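Local coordinates for protein transmembrane oligosaccharyl transferase (Archaeoglobus fulgidus, PDB 3WAJ) that belongs to the STT3/AglB family of oligosaccharyl transferases, membrane-embedded GT-C fold enzymes, and holds a zinc ion in this model, at residues K501-A506 / W551-W556; S610-E615 / P738-Q743. All blocks are in the same frame, centred on the assembly; numbering follows the deposited sequence.

Contact 1: residues K501-A506 / W551-W556; sequences KQWYDA and WDYGHW
Trp503, on the first turn of helix 501-513, faces Tyr553 and Trp556 across a gap too wide for the backbones to touch: its CA lies 9.3 Å from that of Tyr553 and 8.5 Å from that of Trp556, where the 3-10 turn 551-553 runs into helix 554-561. Trp551 to Gly554 belong to the WWDYG signature of the STT3 family, and the three large side chains make a buried aromatic cluster without any hydrogen bond between the segments. One face of the Trp503 indole receives both partners. Tyr553 makes an offset stack with the six-membered ring, the centroids 4.3 Å apart and the planes splayed by 28°. Trp503 CZ2 sits over the centre of the Tyr553 ring, 3.4 Å from its CG, while the CB of Asp552 covers the opposite face of that ring. With CG anti to its carbonyl carbon (chi1 -54°), Tyr553 lifts its ring toward helix 501-513. Its OH continues past the indole to a hydrogen bond with Lys618 NZ, which also makes a salt bridge with Asp552. The indole of Trp503 is held at its own polar edge, where NE1 donates to Asp611. Trp556 comes to the five-membered half with its benzo edge, in a T-shaped pair whose planes meet at 69°. Its NE1 donates to Gly45 O, which joins the cluster to the loop just before helix 47-60. In this edge-to-face pair the leading atom is Trp556 CZ3, 3.9 Å from Trp503 CG.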
ATOM      1  N   LYS A 501      13.145 -10.653  -5.969  1.00 34.87           N
ATOM      2  CA  LYS A 501      13.495 -12.046  -5.741  1.00 34.53           C
ATOM      3  C   LYS A 501      14.202 -12.277  -4.403  1.00 37.48           C
ATOM      4  O   LYS A 501      13.991 -13.314  -3.747  1.00 32.54           O
ATOM      5  CB  LYS A 501      14.316 -12.582  -6.917  1.00 31.90           C
ATOM      6  CG  LYS A 501      14.793 -14.014  -6.730  1.00 39.60           C
ATOM      7  CD  LYS A 501      14.913 -14.741  -8.084  1.00 52.27           C
ATOM      8  CE  LYS A 501      15.554 -16.112  -7.913  1.00 55.86           C
ATOM      9  NZ  LYS A 501      16.935 -15.964  -7.404  1.00 58.83           N
ATOM     10  N   GLN A 502      15.015 -11.307  -3.988  1.00 36.48           N
ATOM     11  CA  GLN A 502      15.697 -11.397  -2.700  1.00 32.80           C
ATOM     12  C   GLN A 502      14.703 -11.530  -1.551  1.00 36.30           C
ATOM     13  O   GLN A 502      14.827 -12.430  -0.711  1.00 35.39           O
ATOM     14  CB  GLN A 502      16.613 -10.192  -2.478  1.00 28.45           C
ATOM     15  CG  GLN A 502      17.798 -10.135  -3.424  1.00 30.27           C
ATOM     16  CD  GLN A 502      17.582  -9.147  -4.539  1.00 36.28           C
ATOM     17  OE1 GLN A 502      16.453  -8.949  -4.992  1.00 41.97           O
ATOM     18  NE2 GLN A 502      18.661  -8.488  -4.972  1.00 34.13           N
ATOM     19  N   TRP A 503      13.720 -10.631  -1.529  1.00 28.14           N
ATOM     20  CA  TRP A 503      12.644 -10.660  -0.532  1.00 32.70           C
ATOM     21  C   TRP A 503      11.791 -11.917  -0.612  1.00 33.61           C
ATOM     22  O   TRP A 503      11.516 -12.562   0.398  1.00 35.63           O
ATOM     23  CB  TRP A 503      11.722  -9.469  -0.727  1.00 27.75           C
ATOM     24  CG  TRP A 503      11.944  -8.323   0.207  1.00 27.69           C
ATOM     25  CD1 TRP A 503      12.477  -7.094  -0.103  1.00 26.99           C
ATOM     26  CD2 TRP A 503      11.600  -8.273   1.602  1.00 26.34           C
ATOM     27  NE1 TRP A 503      12.486  -6.288   1.015  1.00 29.46           N
ATOM     28  CE2 TRP A 503      11.947  -6.983   2.073  1.00 22.53           C
ATOM     29  CE3 TRP A 503      11.022  -9.192   2.495  1.00 27.52           C
ATOM     30  CZ2 TRP A 503      11.755  -6.595   3.396  1.00 26.56           C
ATOM     31  CZ3 TRP A 503      10.814  -8.812   3.804  1.00 19.86           C
ATOM     32  CH2 TRP A 503      11.184  -7.520   4.253  1.00 26.54           C
ATOM     33  N   TYR A 504      11.351 -12.263  -1.812  1.00 31.18           N
ATOM     34  CA  TYR A 504      10.486 -13.428  -1.943  1.00 32.17           C
ATOM     35  C   TYR A 504      11.207 -14.680  -1.471  1.00 34.39           C
ATOM     36  O   TYR A 504      10.613 -15.510  -0.771  1.00 38.63           O
ATOM     37  CB  TYR A 504       9.951 -13.599  -3.373  1.00 32.46           C
ATOM     38  CG  TYR A 504       8.979 -14.750  -3.506  1.00 36.61           C
ATOM     39  CD1 TYR A 504       7.609 -14.558  -3.325  1.00 27.90           C
ATOM     40  CD2 TYR A 504       9.435 -16.038  -3.809  1.00 37.35           C
ATOM     41  CE1 TYR A 504       6.715 -15.622  -3.437  1.00 37.97           C
ATOM     42  CE2 TYR A 504       8.551 -17.111  -3.923  1.00 38.33           C
ATOM     43  CZ  TYR A 504       7.198 -16.901  -3.739  1.00 46.22           C
ATOM     44  OH  TYR A 504       6.350 -17.969  -3.862  1.00 45.98           O
ATOM     45  N   ASP A 505      12.485 -14.820  -1.825  1.00 34.44           N
ATOM     46  CA  ASP A 505      13.246 -16.011  -1.402  1.00 34.88           C
ATOM     47  C   ASP A 505      13.512 -16.009   0.094  1.00 34.69           C
ATOM     48  O   ASP A 505      13.457 -17.055   0.742  1.00 40.07           O
ATOM     49  CB  ASP A 505      14.564 -16.148  -2.176  1.00 35.55           C
ATOM     50  CG  ASP A 505      14.356 -16.604  -3.603  1.00 39.46           C
ATOM     51  OD1 ASP A 505      13.221 -17.018  -3.914  1.00 38.47           O
ATOM     52  OD2 ASP A 505      15.320 -16.550  -4.408  1.00 42.06           O
ATOM     53  N   ALA A 506      13.796 -14.829   0.639  1.00 25.46           N
ATOM     54  CA  ALA A 506      14.038 -14.708   2.075  1.00 28.62           C
ATOM     55  C   ALA A 506      12.817 -15.205   2.860  1.00 30.04           C
ATOM     56  O   ALA A 506      12.939 -15.953   3.820  1.00 30.54           O
ATOM     57  CB  ALA A 506      14.381 -13.267   2.453  1.00 28.41           C
ATOM     58  N   TRP A 551       6.701  -1.510   8.298  1.00 29.54           N
ATOM     59  CA  TRP A 551       5.287  -1.856   8.104  1.00 25.83           C
ATOM     60  C   TRP A 551       4.931  -2.206   6.657  1.00 31.84           C
ATOM     61  O   TRP A 551       3.997  -2.976   6.427  1.00 31.43           O
ATOM     62  CB  TRP A 551       4.373  -0.752   8.630  1.00 27.65           C
ATOM     63  CG  TRP A 551       4.538   0.592   7.971  1.00 36.32           C
ATOM     64  CD1 TRP A 551       5.349   1.610   8.386  1.00 41.09           C
ATOM     65  CD2 TRP A 551       3.837   1.087   6.813  1.00 36.61           C
ATOM     66  NE1 TRP A 551       5.210   2.701   7.556  1.00 36.65           N
ATOM     67  CE2 TRP A 551       4.297   2.407   6.579  1.00 35.45           C
ATOM     68  CE3 TRP A 551       2.880   0.539   5.946  1.00 34.58           C
ATOM     69  CZ2 TRP A 551       3.819   3.198   5.518  1.00 35.07           C
ATOM     70  CZ3 TRP A 551       2.409   1.320   4.886  1.00 35.90           C
ATOM     71  CH2 TRP A 551       2.880   2.640   4.684  1.00 33.45           C
ATOM     72  N   ASP A 552       5.678  -1.648   5.700  1.00 28.05           N
ATOM     73  CA  ASP A 552       5.499  -1.935   4.265  1.00 28.69           C
ATOM     74  C   ASP A 552       5.403  -3.423   3.948  1.00 34.78           C
ATOM     75  O   ASP A 552       4.641  -3.828   3.068  1.00 37.46           O
ATOM     76  CB  ASP A 552       6.699  -1.388   3.465  1.00 30.45           C
ATOM     77  CG  ASP A 552       6.757   0.101   3.452  1.00 38.91           C
ATOM     78  OD1 ASP A 552       5.906   0.768   4.096  1.00 56.81           O
ATOM     79  OD2 ASP A 552       7.669   0.609   2.790  1.00 37.79           O
ATOM     80  N   TYR A 553       6.188  -4.214   4.683  1.00 29.90           N
ATOM     81  CA  TYR A 553       6.498  -5.602   4.348  1.00 30.41           C
ATOM     82  C   TYR A 553       5.543  -6.628   4.978  1.00 34.00           C
ATOM     83  O   TYR A 553       5.657  -7.829   4.706  1.00 38.85           O
ATOM     84  CB  TYR A 553       7.983  -5.887   4.718  1.00 17.60           C
ATOM     85  CG  TYR A 553       8.900  -4.871   4.067  1.00 30.74           C
ATOM     86  CD1 TYR A 553       8.919  -4.737   2.677  1.00 32.24           C
ATOM     87  CD2 TYR A 553       9.720  -4.029   4.814  1.00 27.58           C
ATOM     88  CE1 TYR A 553       9.739  -3.807   2.039  1.00 31.90           C
ATOM     89  CE2 TYR A 553      10.562  -3.075   4.173  1.00 25.64           C
ATOM     90  CZ  TYR A 553      10.551  -2.970   2.781  1.00 30.52           C
ATOM     91  OH  TYR A 553      11.346  -2.035   2.105  1.00 26.55           O
ATOM     92  N   GLY A 554       4.600  -6.151   5.800  1.00 28.94           N
ATOM     93  CA  GLY A 554       3.720  -7.019   6.575  1.00 23.49           C
ATOM     94  C   GLY A 554       2.941  -8.043   5.765  1.00 27.69           C
ATOM     95  O   GLY A 554       2.872  -9.235   6.121  1.00 30.09           O
ATOM     96  N   HIS A 555       2.358  -7.590   4.660  1.00 22.62           N
ATOM     97  CA  HIS A 555       1.585  -8.486   3.804  1.00 26.73           C
ATOM     98  C   HIS A 555       2.429  -9.613   3.191  1.00 33.66           C
ATOM     99  O   HIS A 555       1.983 -10.773   3.158  1.00 36.72           O
ATOM    100  CB  HIS A 555       0.767  -7.699   2.764  1.00 29.43           C
ATOM    101  CG  HIS A 555      -0.337  -6.883   3.372  1.00 31.72           C
ATOM    102  ND1 HIS A 555      -0.798  -7.091   4.653  1.00 39.04           N
ATOM    103  CD2 HIS A 555      -1.063  -5.854   2.870  1.00 27.40           C
ATOM    104  CE1 HIS A 555      -1.769  -6.225   4.919  1.00 33.01           C
ATOM    105  NE2 HIS A 555      -1.947  -5.470   3.849  1.00 30.94           N
ATOM    106  N   TRP A 556       3.642  -9.287   2.733  1.00 36.00           N
ATOM    107  CA  TRP A 556       4.560 -10.311   2.210  1.00 31.06           C
ATOM    108  C   TRP A 556       4.948 -11.336   3.274  1.00 32.14           C
ATOM    109  O   TRP A 556       4.972 -12.539   3.005  1.00 38.77           O
ATOM    110  CB  TRP A 556       5.833  -9.672   1.657  1.00 26.54           C
ATOM    111  CG  TRP A 556       5.608  -8.724   0.526  1.00 28.97           C
ATOM    112  CD1 TRP A 556       4.459  -8.557  -0.207  1.00 32.02           C
ATOM    113  CD2 TRP A 556       6.568  -7.809  -0.020  1.00 31.08           C
ATOM    114  NE1 TRP A 556       4.657  -7.596  -1.183  1.00 30.41           N
ATOM    115  CE2 TRP A 556       5.940  -7.120  -1.082  1.00 32.62           C
ATOM    116  CE3 TRP A 556       7.899  -7.508   0.287  1.00 27.73           C
ATOM    117  CZ2 TRP A 556       6.600  -6.130  -1.823  1.00 31.30           C
ATOM    118  CZ3 TRP A 556       8.553  -6.536  -0.451  1.00 29.11           C
ATOM    119  CH2 TRP A 556       7.900  -5.846  -1.483  1.00 25.82           C
TER

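Contact 2: residues S610-E615 / P738-Q743; sequences SDIEME and PTMGTQ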
ATOM      1  N   SER A 610      15.249  -7.157   7.996  1.00 33.59           N
ATOM      2  CA  SER A 610      15.690  -5.809   7.657  1.00 28.70           C
ATOM      3  C   SER A 610      16.197  -5.761   6.232  1.00 33.86           C
ATOM      4  O   SER A 610      16.901  -6.677   5.772  1.00 34.91           O
ATOM      5  CB  SER A 610      16.785  -5.352   8.636  1.00 34.04           C
ATOM      6  OG  SER A 610      17.486  -4.214   8.162  1.00 30.51           O
ATOM      7  N   ASP A 611      15.855  -4.691   5.520  1.00 33.15           N
ATOM      8  CA  ASP A 611      16.314  -4.588   4.138  1.00 33.30           C
ATOM      9  C   ASP A 611      17.103  -3.312   3.850  1.00 32.56           C
ATOM     10  O   ASP A 611      17.237  -2.449   4.714  1.00 32.98           O
ATOM     11  CB  ASP A 611      15.188  -4.839   3.118  1.00 26.61           C
ATOM     12  CG  ASP A 611      14.347  -3.614   2.825  1.00 35.10           C
ATOM     13  OD1 ASP A 611      14.349  -2.625   3.610  1.00 42.77           O
ATOM     14  OD2 ASP A 611      13.648  -3.667   1.791  1.00 34.21           O
ATOM     15  N   ILE A 612      17.646  -3.206   2.646  1.00 27.81           N
ATOM     16  CA  ILE A 612      18.572  -2.128   2.380  1.00 27.42           C
ATOM     17  C   ILE A 612      17.824  -0.805   2.325  1.00 31.49           C
ATOM     18  O   ILE A 612      18.410   0.266   2.499  1.00 39.90           O
ATOM     19  CB  ILE A 612      19.375  -2.387   1.101  1.00 25.94           C
ATOM     20  CG1 ILE A 612      20.539  -1.386   1.001  1.00 29.92           C
ATOM     21  CG2 ILE A 612      18.453  -2.328  -0.131  1.00 27.25           C
ATOM     22  CD1 ILE A 612      21.474  -1.644  -0.149  1.00 25.30           C
ATOM     23  N   GLU A 613      16.520  -0.884   2.106  1.00 33.22           N
ATOM     24  CA  GLU A 613      15.702   0.318   2.013  1.00 36.82           C
ATOM     25  C   GLU A 613      15.472   0.908   3.403  1.00 31.45           C
ATOM     26  O   GLU A 613      15.591   2.119   3.605  1.00 32.67           O
ATOM     27  CB  GLU A 613      14.384   0.011   1.292  1.00 33.33           C
ATOM     28  CG  GLU A 613      14.572  -0.282  -0.194  1.00 40.98           C
ATOM     29  CD  GLU A 613      13.266  -0.426  -0.959  1.00 49.32           C
ATOM     30  OE1 GLU A 613      13.299  -0.377  -2.211  1.00 44.90           O
ATOM     31  OE2 GLU A 613      12.210  -0.598  -0.312  1.00 54.47           O
ATOM     32  N   MET A 614      15.129   0.033   4.340  1.00 27.57           N
ATOM     33  CA  MET A 614      15.105   0.361   5.761  1.00 29.50           C
ATOM     34  C   MET A 614      16.414   0.993   6.231  1.00 34.33           C
ATOM     35  O   MET A 614      16.415   1.948   7.009  1.00 30.74           O
ATOM     36  CB  MET A 614      14.808  -0.907   6.562  1.00 29.93           C
ATOM     37  CG  MET A 614      13.354  -1.376   6.401  1.00 31.92           C
ATOM     38  SD  MET A 614      13.027  -3.021   7.057  1.00 33.19           S
ATOM     39  CE  MET A 614      13.567  -2.774   8.772  1.00 27.25           C
ATOM     40  N   GLU A 615      17.530   0.462   5.745  1.00 34.20           N
ATOM     41  CA  GLU A 615      18.832   0.982   6.132  1.00 32.76           C
ATOM     42  C   GLU A 615      19.049   2.373   5.541  1.00 38.61           C
ATOM     43  O   GLU A 615      19.593   3.258   6.196  1.00 38.51           O
ATOM     44  CB  GLU A 615      19.950   0.034   5.659  1.00 35.53           C
ATOM     45  CG  GLU A 615      21.370   0.517   5.938  1.00 38.35           C
ATOM     46  CD  GLU A 615      22.429  -0.393   5.311  1.00 46.82           C
ATOM     47  OE1 GLU A 615      22.416  -0.532   4.073  1.00 44.65           O
ATOM     48  OE2 GLU A 615      23.271  -0.969   6.044  1.00 50.71           O
ATOM     49  N   PRO A 738      23.062   7.980  -5.483  1.00 38.16           N
ATOM     50  CA  PRO A 738      23.601   6.658  -5.852  1.00 36.50           C
ATOM     51  C   PRO A 738      22.589   5.536  -5.631  1.00 38.13           C
ATOM     52  O   PRO A 738      21.626   5.730  -4.864  1.00 34.54           O
ATOM     53  CB  PRO A 738      24.776   6.466  -4.879  1.00 32.09           C
ATOM     54  CG  PRO A 738      25.079   7.871  -4.321  1.00 28.90           C
ATOM     55  CD  PRO A 738      23.747   8.562  -4.307  1.00 31.45           C
ATOM     56  N   THR A 739      22.806   4.389  -6.291  1.00 31.10           N
ATOM     57  CA  THR A 739      22.031   3.177  -6.018  1.00 29.45           C
ATOM     58  C   THR A 739      22.198   2.807  -4.552  1.00 33.32           C
ATOM     59  O   THR A 739      23.231   3.110  -3.942  1.00 36.07           O
ATOM     60  CB  THR A 739      22.480   1.987  -6.887  1.00 35.57           C
ATOM     61  OG1 THR A 739      23.849   1.690  -6.600  1.00 38.17           O
ATOM     62  CG2 THR A 739      22.310   2.288  -8.385  1.00 31.83           C
ATOM     63  N   MET A 740      21.203   2.129  -3.996  1.00 40.86           N
ATOM     64  CA  MET A 740      21.180   1.883  -2.553  1.00 43.70           C
ATOM     65  C   MET A 740      22.379   1.092  -2.024  1.00 38.31           C
ATOM     66  O   MET A 740      22.884   1.379  -0.937  1.00 42.46           O
ATOM     67  CB  MET A 740      19.854   1.244  -2.144  1.00 40.71           C
ATOM     68  CG  MET A 740      18.722   2.260  -2.118  1.00 47.16           C
ATOM     69  SD  MET A 740      17.095   1.554  -1.798  1.00 51.70           S
ATOM     70  CE  MET A 740      17.006   0.405  -3.194  1.00 28.78           C
ATOM     71  N   GLY A 741      22.835   0.109  -2.793  1.00 24.39           N
ATOM     72  CA  GLY A 741      24.053  -0.614  -2.459  1.00 26.03           C
ATOM     73  C   GLY A 741      25.260   0.302  -2.322  1.00 28.96           C
ATOM     74  O   GLY A 741      26.082   0.170  -1.397  1.00 26.20           O
ATOM     75  N   THR A 742      25.368   1.251  -3.239  1.00 32.97           N
ATOM     76  CA  THR A 742      26.425   2.249  -3.151  1.00 37.39           C
ATOM     77  C   THR A 742      26.204   3.156  -1.932  1.00 31.93           C
ATOM     78  O   THR A 742      27.158   3.533  -1.226  1.00 34.29           O
ATOM     79  CB  THR A 742      26.512   3.059  -4.438  1.00 35.25           C
ATOM     80  OG1 THR A 742      26.889   2.181  -5.504  1.00 38.28           O
ATOM     81  CG2 THR A 742      27.528   4.178  -4.306  1.00 31.81           C
ATOM     82  N   GLN A 743      24.953   3.488  -1.656  1.00 33.97           N
ATOM     83  CA  GLN A 743      24.672   4.321  -0.486  1.00 33.06           C
ATOM     84  C   GLN A 743      25.162   3.658   0.780  1.00 30.89           C
ATOM     85  O   GLN A 743      25.724   4.318   1.652  1.00 31.09           O
ATOM     86  CB  GLN A 743      23.185   4.626  -0.382  1.00 28.60           C
ATOM     87  CG  GLN A 743      22.645   5.396  -1.554  1.00 29.33           C
ATOM     88  CD  GLN A 743      21.234   5.841  -1.304  1.00 28.77           C
ATOM     89  OE1 GLN A 743      20.786   5.849  -0.163  1.00 34.25           O
ATOM     90  NE2 GLN A 743      20.514   6.202  -2.366  1.00 25.57           N
TER
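Met740, in the first turn of helix 740-755, reaches across to Ile612 and Glu613, which open the short helix 612-615. Its side chain can be traced outward from the backbone. CB lies 3.9 Å from Ile612 CD1, the end of an isoleucine branch that runs out extended, with CG1 anti to the backbone N (chi1 -168°). Farther along, SD rests on the aliphatic part of Glu613, 3.5 Å from CG. The chain then bends at its last torsion (chi3 -59°), and the terminal CE stays beside the same glutamate, 3.9 Å from OE1. Glu613 thus presents its methylene to the thioether, while OE2 forms a salt bridge with Lys618. Ile612 probes the backbone as well as the side chain of its partner. CD1 lies against the main chain, 3.4 Å from Met740 O and close to Gly741 N. That amide is not left to the methyl group, since Gly741 N donates to Glu704. Each helix start is also tied within its own segment. Gln743 NE2 turns back to Pro738 O in a 2.8 Å hydrogen bond, closing the turn that leads into helix 740-755. On the other side Asp611, at the N-cap, accepts from Met614 N through OD1 at 2.9 Å in an almost straight bond (177°), and in the other half of the box the Asp611 N-H makes a weak hydrogen bond to Met614 SD. The apolar meeting of two helix starts therefore rests, on one side, upon a capping box that ends strand 605-611.

In the fold
Following the helices of the N-terminal half, the last of them 474-491, the chain reaches helix 501-513. Contact 1 closes a 44-residue loop when 551-556 returns to that helix, following strand 546-548. The chain next passes through strand 605-611, central in the mixed sheet, and contact 2 opens at its end, closing a much longer excursion of 122 residues at helix 740-755. The two loops run in series, neither nesting nor crossing. They nevertheless meet in space: Asp611 OD2 lies 2.8 Å from Tyr553 OH, a probable hydrogen bond, so the capping residue of contact 2 also reaches the aromatic cluster of contact 1.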